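Local coordinates for trans-4-hydroxy-L-proline dehydratase (Clostridioides difficile 70-100-2010, PDB 6VXC), which catalyses the dehydration of trans-4-hydroxy-L-proline to (S)-1-pyrroline-5-carboxylate, using a glycyl radical, in the anaerobic degradation of hydroxyproline, at residues T577-L582 with Q637-A642; L161-Y164 with M168-E171; K190-L195 with C541-T546. All blocks are in the same frame, centred on the assembly; numbering follows the deposited sequence.

Contact 1: residues T577-L582 with Q637-A642; sequences TITDSL and QEIFNA
Ile639 packs into a shallow triangle made by Ile578, Thr579 and Leu582, where two helices of the pyruvate formate lyase-like fold cross. The helices are 575-591 and 630-647. Over these segments their axes come within 10.1 Å and run at 125° to each other. Within 637-642 Ile639 makes all the contacts; Ile635 and Met636 of the same helix also touch Leu582 and Thr579.

The apolar contacts come first. Ile639 has CG1 opposite the carbonyl carbon (chi1 -61°). The chain then extends to CD1, which reaches farthest toward the other helix. Leu582 crosses it at a slant, its CD1 3.6 Å from Ile639 CD1 and 3.7 Å from Ile639 CG1. The shorter branch makes a looser contact, with Ile639 CG2 4.1 Å from Ile578 CG2. Behind this surface, Leu582 and Ile578 also touch helices 506-538 and 473-481, so the contact is buried on that side too.

The remaining contacts are made with backbone and polar atoms. No hydrogen bond crosses between the segments. Ile639 CD1 lies 3.8 Å from Ile578 O, a carbonyl already engaged by Leu582 N within its own helix. The hydroxyl of Thr579 is likewise occupied, since it hydrogen-bonds to Ile575 O. Its OG1 therefore meets the isoleucine only by van der Waals contact, at 3.7 Å from Ile639 CD1. The tightest approach is to the backbone itself: Ile639 CD1 sits 3.5 Å from Thr579 CA.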
# COMPACT_ATOMS: atom_id res chain seq x y z
N THR A 577 5.89 0.15 21.16
CA THR A 577 5.29 -0.59 22.27
C THR A 577 6.28 -1.60 22.84
O THR A 577 6.53 -1.62 24.05
CB THR A 577 4.02 -1.30 21.78
OG1 THR A 577 3.05 -0.33 21.37
CG2 THR A 577 3.41 -2.19 22.88
N ILE A 578 6.92 -2.40 21.98
CA ILE A 578 7.77 -3.45 22.53
C ILE A 578 9.06 -2.88 23.09
O ILE A 578 9.56 -3.37 24.11
CB ILE A 578 8.04 -4.58 21.52
CG1 ILE A 578 8.88 -5.66 22.24
CG2 ILE A 578 8.71 -4.08 20.25
CD1 ILE A 578 9.11 -6.86 21.47
N THR A 579 9.60 -1.83 22.47
CA THR A 579 10.76 -1.14 23.04
C THR A 579 10.47 -0.67 24.45
O THR A 579 11.25 -0.93 25.38
CB THR A 579 11.16 0.07 22.18
OG1 THR A 579 11.64 -0.36 20.90
CG2 THR A 579 12.25 0.83 22.88
N ASP A 580 9.36 0.05 24.63
CA ASP A 580 9.04 0.55 25.97
C ASP A 580 8.75 -0.60 26.93
O ASP A 580 9.05 -0.48 28.12
CB ASP A 580 7.87 1.53 25.91
CG ASP A 580 8.26 2.89 25.30
OD1 ASP A 580 9.45 3.14 25.04
OD2 ASP A 580 7.36 3.74 25.10
N SER A 581 8.18 -1.70 26.45
CA SER A 581 7.90 -2.84 27.33
C SER A 581 9.19 -3.48 27.83
O SER A 581 9.36 -3.70 29.03
CB SER A 581 7.03 -3.87 26.62
OG SER A 581 5.72 -3.38 26.44
N LEU A 582 10.11 -3.80 26.92
CA LEU A 582 11.38 -4.39 27.34
C LEU A 582 12.21 -3.40 28.14
O LEU A 582 12.91 -3.79 29.08
CB LEU A 582 12.15 -4.90 26.12
CG LEU A 582 11.76 -6.26 25.53
CD1 LEU A 582 12.47 -6.50 24.19
CD2 LEU A 582 12.05 -7.39 26.51
N GLN A 637 17.16 -0.38 19.21
CA GLN A 637 18.11 -0.87 18.22
C GLN A 637 18.29 -2.38 18.32
O GLN A 637 18.37 -3.07 17.30
CB GLN A 637 19.44 -0.15 18.38
CG GLN A 637 19.42 1.31 17.96
CD GLN A 637 20.77 1.97 18.18
OE1 GLN A 637 21.34 1.88 19.25
NE2 GLN A 637 21.30 2.59 17.14
N GLU A 638 18.36 -2.92 19.54
CA GLU A 638 18.52 -4.36 19.71
C GLU A 638 17.32 -5.11 19.15
O GLU A 638 17.47 -6.11 18.45
CB GLU A 638 18.72 -4.71 21.18
CG GLU A 638 20.05 -4.25 21.72
CD GLU A 638 20.27 -4.61 23.19
OE1 GLU A 638 19.44 -5.37 23.76
OE2 GLU A 638 21.27 -4.13 23.77
N ILE A 639 16.12 -4.62 19.45
CA ILE A 639 14.91 -5.25 18.92
C ILE A 639 14.91 -5.16 17.40
O ILE A 639 14.66 -6.15 16.70
CB ILE A 639 13.65 -4.61 19.53
CG1 ILE A 639 13.61 -4.78 21.06
CG2 ILE A 639 12.41 -5.19 18.89
CD1 ILE A 639 12.56 -3.86 21.76
N PHE A 640 15.19 -3.97 16.86
CA PHE A 640 15.21 -3.78 15.41
C PHE A 640 16.21 -4.72 14.75
O PHE A 640 15.90 -5.35 13.74
CB PHE A 640 15.54 -2.34 15.05
CG PHE A 640 15.76 -2.12 13.59
CD1 PHE A 640 14.68 -1.95 12.75
CD2 PHE A 640 17.03 -2.11 13.06
CE1 PHE A 640 14.87 -1.75 11.38
CE2 PHE A 640 17.23 -1.91 11.70
CZ PHE A 640 16.14 -1.74 10.87
N ASN A 641 17.42 -4.81 15.31
CA ASN A 641 18.45 -5.68 14.75
C ASN A 641 18.04 -7.14 14.81
O ASN A 641 18.31 -7.90 13.87
CB ASN A 641 19.77 -5.46 15.49
CG ASN A 641 20.36 -4.10 15.21
OD1 ASN A 641 20.06 -3.50 14.19
ND2 ASN A 641 21.19 -3.60 16.12
N ALA A 642 17.40 -7.56 15.89
CA ALA A 642 16.96 -8.95 15.98
C ALA A 642 15.95 -9.26 14.89
O ALA A 642 16.01 -10.32 14.26
CB ALA A 642 16.36 -9.24 17.36

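Contact 2: residues L161-Y164 with M168-E171; sequences LAAY and MFTE
The chain leaves the C-terminal end of helix 158-166 and passes back along its last turn, where Met168 meets Ala163. Met168 N donates to Ala163 O at 3.1 Å, with an N-H...O angle of 159°. The donor is tilted 31° from the carbonyl plane. Donor and acceptor are five residues apart, the six-to-one bond expected of a Schellman motif, and the geometry is consistent with one. The apolar contact that usually goes with it is also present, with Ala163 CB 4.0 Å from Met168 CG. The methionine chain then bends away toward helix 473-481.

Phe169 packs against the last turn of the helix. Its CG stands between the backbone N and the carbonyl carbon (chi1 57°), which brings the ring back against the helix. One face of the ring lies beneath Tyr164 N, which is 4.2 Å above the plane and offset toward the rim. Phe169 CE2 comes within 3.5 Å of Ala163 CB. Trp160 joins this cluster, stacked on Tyr164 and edge-to-face with Phe169.

From Phe169 on the chain is extended. Met168 and Thr170 make backbone hydrogen bonds with Asn472 and Tyr470 of strand 463-472, so the contact joins a helix of the pyruvate formate lyase-like fold to that strand. A water fastens the two segments a second time. It donates to Tyr164 O at 2.7 Å and to Phe169 O at 2.7 Å, so one water gives a hydrogen to each of two acceptors that could not bond each other directly. Farther along, Tyr164 CE1 lies 4.4 Å from Glu171 CB. The polar ends of this pair part company: Tyr164 OH hydrogen-bonds to Glu174, and Glu171 OE1 forms a salt bridge with Lys524 of helix 506-538.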
# COMPACT_ATOMS: atom_id res chain seq x y z
N LEU A 161 -2.21 -21.83 11.30
CA LEU A 161 -3.61 -21.48 11.50
C LEU A 161 -3.85 -20.98 12.92
O LEU A 161 -4.63 -20.05 13.12
CB LEU A 161 -4.51 -22.69 11.19
CG LEU A 161 -4.58 -23.05 9.70
CD1 LEU A 161 -5.07 -24.48 9.47
CD2 LEU A 161 -5.49 -22.06 8.96
N ALA A 162 -3.21 -21.59 13.91
CA ALA A 162 -3.38 -21.11 15.27
C ALA A 162 -2.81 -19.71 15.44
O ALA A 162 -3.45 -18.83 16.03
CB ALA A 162 -2.74 -22.09 16.25
N ALA A 163 -1.61 -19.48 14.91
CA ALA A 163 -0.98 -18.17 15.03
C ALA A 163 -1.77 -17.12 14.27
O ALA A 163 -2.06 -16.04 14.80
CB ALA A 163 0.46 -18.25 14.52
N TYR A 164 -2.20 -17.43 13.05
CA TYR A 164 -3.03 -16.52 12.27
C TYR A 164 -4.30 -16.16 13.03
O TYR A 164 -4.63 -14.98 13.22
CB TYR A 164 -3.34 -17.16 10.91
CG TYR A 164 -4.42 -16.50 10.08
CD1 TYR A 164 -4.19 -15.28 9.43
CD2 TYR A 164 -5.65 -17.12 9.90
CE1 TYR A 164 -5.18 -14.70 8.66
CE2 TYR A 164 -6.64 -16.55 9.13
CZ TYR A 164 -6.41 -15.34 8.52
OH TYR A 164 -7.42 -14.81 7.77
N MET A 168 -1.14 -13.25 15.71
CA MET A 168 0.31 -13.12 15.69
C MET A 168 0.79 -12.45 14.40
O MET A 168 1.85 -11.82 14.38
CB MET A 168 0.99 -14.49 15.83
CG MET A 168 0.68 -15.26 17.11
SD MET A 168 0.91 -14.25 18.61
CE MET A 168 2.62 -13.70 18.48
N PHE A 169 0.08 -12.65 13.30
CA PHE A 169 0.48 -12.07 12.03
C PHE A 169 -0.73 -12.11 11.11
O PHE A 169 -1.75 -12.72 11.43
CB PHE A 169 1.70 -12.78 11.44
CG PHE A 169 1.53 -14.28 11.23
CD1 PHE A 169 0.78 -14.77 10.16
CD2 PHE A 169 2.17 -15.20 12.05
CE1 PHE A 169 0.65 -16.16 9.94
CE2 PHE A 169 2.04 -16.59 11.84
CZ PHE A 169 1.28 -17.07 10.78
N THR A 170 -0.62 -11.43 9.97
CA THR A 170 -1.67 -11.46 8.96
C THR A 170 -1.12 -12.10 7.69
O THR A 170 0.07 -12.41 7.60
CB THR A 170 -2.23 -10.06 8.66
OG1 THR A 170 -1.26 -9.31 7.91
CG2 THR A 170 -2.60 -9.29 9.94
N GLU A 171 -1.99 -12.26 6.70
CA GLU A 171 -1.64 -12.92 5.43
C GLU A 171 -2.18 -12.10 4.26
O GLU A 171 -3.39 -12.06 4.03
CB GLU A 171 -2.20 -14.34 5.38
CG GLU A 171 -1.96 -14.99 4.03
CD GLU A 171 -0.54 -14.82 3.56
OE1 GLU A 171 0.38 -15.15 4.33
OE2 GLU A 171 -0.32 -14.36 2.42
O HOH W 1 -4.39 -12.52 12.13

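Contact 3: residues K190-L195 with C541-T546; sequences KGFLDL and CPLMST
Phe192 reaches from the first turn of helix 192-205 to Thr546 and Leu543. From CB the side chain leads to CG, set opposite the carbonyl carbon (chi1 -77°), and this carries the ring toward the other segment. At the ring, CD1 of Phe192 comes within 4.2 Å of Thr546 OG1. One atom farther out, Phe192 CE1 is 3.4 Å from Thr546 OG1. The oxygen lies at the ring edge, near its plane, consistent with a weak C-H...O attraction. Phe192 CE1 also touches Leu543 CD1 at 3.8 Å, the two side chains crossing at about a right angle. At the tip, Phe192 CZ is 4.3 Å from Leu543 CD1. Met231 and Val286 of neighbouring helices also pack on Phe192.

Leu195, one helical turn later, places both methyls by a carbonyl: its CD2 is 3.7 Å and its CD1 3.8 Å from Thr546 O.

No hydrogen bond joins the segments. The threonine proton is used locally, with Thr546 OG1 donating to Leu543 O at 2.7 Å, in the carbonyl plane. Leu543 O also accepts from Thr546 N. Threonine hydroxyls in helices often bond a carbonyl three or four residues back; here side chains pack two helices of the pyruvate formate lyase-like fold together.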
# COMPACT_ATOMS: atom_id res chain seq x y z
N LYS A 190 6.79 2.51 -25.83
CA LYS A 190 6.26 1.43 -26.66
C LYS A 190 4.76 1.33 -26.44
O LYS A 190 4.26 1.58 -25.34
CB LYS A 190 6.90 0.07 -26.34
CG LYS A 190 8.35 -0.03 -26.74
CD LYS A 190 8.97 -1.38 -26.38
CE LYS A 190 10.32 -1.56 -27.07
NZ LYS A 190 11.07 -2.72 -26.55
N GLY A 191 4.04 0.98 -27.52
CA GLY A 191 2.67 0.54 -27.40
C GLY A 191 2.62 -0.97 -27.27
O GLY A 191 3.64 -1.64 -27.30
N PHE A 192 1.41 -1.50 -27.10
CA PHE A 192 1.28 -2.94 -26.94
C PHE A 192 1.44 -3.71 -28.24
O PHE A 192 1.75 -4.91 -28.20
CB PHE A 192 -0.05 -3.26 -26.25
CG PHE A 192 -0.00 -2.99 -24.78
CD1 PHE A 192 0.48 -3.95 -23.90
CD2 PHE A 192 -0.37 -1.74 -24.28
CE1 PHE A 192 0.56 -3.68 -22.52
CE2 PHE A 192 -0.29 -1.47 -22.90
CZ PHE A 192 0.18 -2.44 -22.03
N LEU A 193 1.27 -3.05 -29.39
CA LEU A 193 1.66 -3.68 -30.65
C LEU A 193 3.17 -3.84 -30.72
O LEU A 193 3.66 -4.86 -31.23
CB LEU A 193 1.16 -2.88 -31.84
CG LEU A 193 -0.34 -2.86 -32.02
CD1 LEU A 193 -0.69 -1.88 -33.12
CD2 LEU A 193 -0.85 -4.26 -32.36
N ASP A 194 3.93 -2.86 -30.22
CA ASP A 194 5.39 -2.98 -30.15
C ASP A 194 5.80 -4.13 -29.24
O ASP A 194 6.71 -4.91 -29.56
CB ASP A 194 6.02 -1.70 -29.63
CG ASP A 194 5.84 -0.52 -30.56
OD1 ASP A 194 5.91 -0.70 -31.80
OD2 ASP A 194 5.64 0.60 -30.03
N LEU A 195 5.20 -4.20 -28.04
CA LEU A 195 5.57 -5.26 -27.10
C LEU A 195 5.23 -6.61 -27.70
O LEU A 195 6.01 -7.56 -27.58
CB LEU A 195 4.84 -5.04 -25.78
CG LEU A 195 5.24 -3.78 -24.99
CD1 LEU A 195 4.27 -3.46 -23.84
CD2 LEU A 195 6.64 -3.94 -24.43
N CYS A 541 0.18 -13.36 -14.22
CA CYS A 541 -0.34 -12.07 -14.67
C CYS A 541 0.35 -11.68 -15.96
O CYS A 541 1.26 -10.84 -15.96
CB CYS A 541 -0.19 -11.01 -13.57
SG CYS A 541 1.45 -10.99 -12.78
N PRO A 542 -0.05 -12.26 -17.10
CA PRO A 542 0.62 -11.93 -18.37
C PRO A 542 0.56 -10.46 -18.72
O PRO A 542 1.52 -9.94 -19.29
CB PRO A 542 -0.13 -12.77 -19.42
CG PRO A 542 -1.03 -13.68 -18.66
CD PRO A 542 -1.20 -13.17 -17.27
N LEU A 543 -0.53 -9.75 -18.40
CA LEU A 543 -0.53 -8.33 -18.74
C LEU A 543 0.55 -7.58 -17.96
O LEU A 543 1.41 -6.93 -18.55
CB LEU A 543 -1.91 -7.70 -18.50
CG LEU A 543 -1.98 -6.18 -18.76
CD1 LEU A 543 -1.61 -5.87 -20.23
CD2 LEU A 543 -3.37 -5.59 -18.44
N MET A 544 0.58 -7.74 -16.64
CA MET A 544 1.63 -7.05 -15.88
C MET A 544 3.02 -7.42 -16.39
O MET A 544 3.91 -6.57 -16.46
CB MET A 544 1.50 -7.36 -14.38
CG MET A 544 2.56 -6.65 -13.52
SD MET A 544 2.25 -4.87 -13.38
CE MET A 544 0.80 -4.91 -12.34
N SER A 545 3.22 -8.69 -16.77
CA SER A 545 4.53 -9.12 -17.22
C SER A 545 5.00 -8.34 -18.45
O SER A 545 6.21 -8.15 -18.63
CB SER A 545 4.53 -10.62 -17.50
OG SER A 545 4.19 -11.35 -16.34
N THR A 546 4.08 -7.90 -19.32
CA THR A 546 4.51 -7.24 -20.55
C THR A 546 5.21 -5.91 -20.28
O THR A 546 5.98 -5.46 -21.13
CB THR A 546 3.32 -6.98 -21.49
OG1 THR A 546 2.40 -6.07 -20.86
CG2 THR A 546 2.60 -8.30 -21.87

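In the fold
All three contacts are buried, and all lie away from the glycyl radical position and the probable active-site residues Cys454 and Glu456. Contacts 1 and 2 share surroundings: side chains from both pack on helices 473-481 and 506-538, although their nearest atoms are about 10 Å apart. Contact 3 lies on the opposite side of the chain's centre from contact 1, with centres about 45 Å apart. It packs on helix 214-248 instead. The chemistry differs with the elements joined. Contacts 1 and 3 bring helical segments together through side chains, without a hydrogen bond between them. Contact 2, a local turn from helix to extended chain, adds a direct backbone bond and a bridging water.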